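Local coordinates for protein carbohydrate binding module E1 (Uncultured bacterium, PDB 5KLE) that binds beta-1,4-linked glucose chains such as cellopentaose, acting as a carbohydrate-binding module, at residues T46-S50 with T62-N66. Sequence-based numbering, arbitrary orientation.
Sequences TGVAS and TNTGN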
# COMPACT_ATOMS: atom_id res chain seq x y z
N THR A 46 -1.16 -13.29 4.90
CA THR A 46 -1.34 -14.37 3.92
C THR A 46 -0.05 -15.17 3.70
O THR A 46 -0.10 -16.28 3.15
CB THR A 46 -1.82 -13.79 2.56
OG1 THR A 46 -2.88 -12.83 2.79
CG2 THR A 46 -2.36 -14.90 1.60
N GLY A 47 1.11 -14.61 4.05
CA GLY A 47 2.39 -15.28 3.83
C GLY A 47 3.06 -14.98 2.51
O GLY A 47 4.10 -15.57 2.20
N VAL A 48 2.50 -14.05 1.74
CA VAL A 48 2.99 -13.70 0.41
C VAL A 48 3.80 -12.42 0.54
O VAL A 48 3.29 -11.40 0.99
CB VAL A 48 1.79 -13.51 -0.52
CG1 VAL A 48 2.24 -12.99 -1.87
CG2 VAL A 48 1.06 -14.83 -0.70
N ALA A 49 5.08 -12.45 0.16
CA ALA A 49 5.88 -11.23 0.24
C ALA A 49 5.41 -10.19 -0.77
O ALA A 49 5.02 -10.53 -1.90
CB ALA A 49 7.34 -11.57 -0.08
N SER A 50 5.46 -8.92 -0.37
CA SER A 50 5.04 -7.83 -1.25
C SER A 50 5.95 -6.61 -1.11
O SER A 50 6.68 -6.47 -0.13
CB SER A 50 3.56 -7.45 -0.98
OG SER A 50 3.38 -7.03 0.36
N THR A 62 8.84 -2.94 1.97
CA THR A 62 8.61 -4.38 1.85
C THR A 62 7.77 -4.89 3.01
O THR A 62 7.81 -4.36 4.13
CB THR A 62 9.94 -5.18 1.81
OG1 THR A 62 10.72 -4.93 3.00
CG2 THR A 62 10.74 -4.78 0.58
N ASN A 63 7.03 -5.98 2.75
CA ASN A 63 6.29 -6.68 3.80
C ASN A 63 6.42 -8.18 3.57
O ASN A 63 6.33 -8.66 2.42
CB ASN A 63 4.81 -6.25 3.75
CG ASN A 63 3.97 -6.94 4.83
OD1 ASN A 63 3.44 -8.05 4.64
ND2 ASN A 63 3.84 -6.29 5.99
N THR A 64 6.67 -8.94 4.65
CA THR A 64 6.89 -10.39 4.56
C THR A 64 5.63 -11.22 4.39
O THR A 64 5.75 -12.41 4.06
CB THR A 64 7.54 -10.90 5.85
OG1 THR A 64 6.68 -10.58 6.97
CG2 THR A 64 8.89 -10.24 6.06
N GLY A 65 4.43 -10.65 4.60
CA GLY A 65 3.22 -11.44 4.65
C GLY A 65 2.92 -12.03 6.01
O GLY A 65 2.03 -12.88 6.10
N ASN A 66 3.62 -11.62 7.08
CA ASN A 66 3.41 -12.21 8.40
C ASN A 66 3.34 -11.14 9.49
O ASN A 66 3.70 -11.41 10.65
CB ASN A 66 4.51 -13.23 8.73
CG ASN A 66 4.61 -14.35 7.69
OD1 ASN A 66 5.60 -14.46 6.96
ND2 ASN A 66 3.56 -15.14 7.58
O HOH W 1 6.98 -14.61 2.70
O HOH W 2 2.73 -8.91 2.11
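S50 and N63 face each other as an antiparallel hydrogen-bonded pair, S50 N giving to N63 O at 2.9 Å and N63 N returning the bond to S50 O. Their side chains lie on the same face of the sheet, where S50 OG runs alongside N63 CB at 3.8 Å. The hydroxyl sits between the backbone N and carbonyl carbon of its own residue (chi1 60°), a rotation from which it gives its proton to a water 2.6 Å from S50 OG and also bonds to Y52 OH. That water in turn donates to V48 O and N63 OD1, tying the serine to the asparagine across the strands. This pair belongs to the edge of a mixed beta-sheet, at the start of strand 50-54 and the end of the outermost strand 61-63; beyond it the two segments leave the sheet, 46-50 leading back to strand 40-44 and 62-66 on to strand 67-71, both in the second sheet. N63 has CG anti to the backbone N (chi1 -180°), beside its carbonyl carbon, and the turn of the amide about CB-CG aims OD1 at G65 N, 2.8 Å from N63 OD1, in an Asx turn; the donor stands well above the amide C=O plane. Its ND2 reaches G67 O and T69 OG1, which fixes the rotation of the amide. An ST turn follows, with T64 OG1 accepting from N66 N. G65 packs its CA 3.7 Å from V48 O, and G65 O accepts a bent hydrogen bond from G47 N (2.8 Å, 134° at the hydrogen). N66 lays ND2 3.9 Å from G47 CA, while a second water joins G47 O to T64 O.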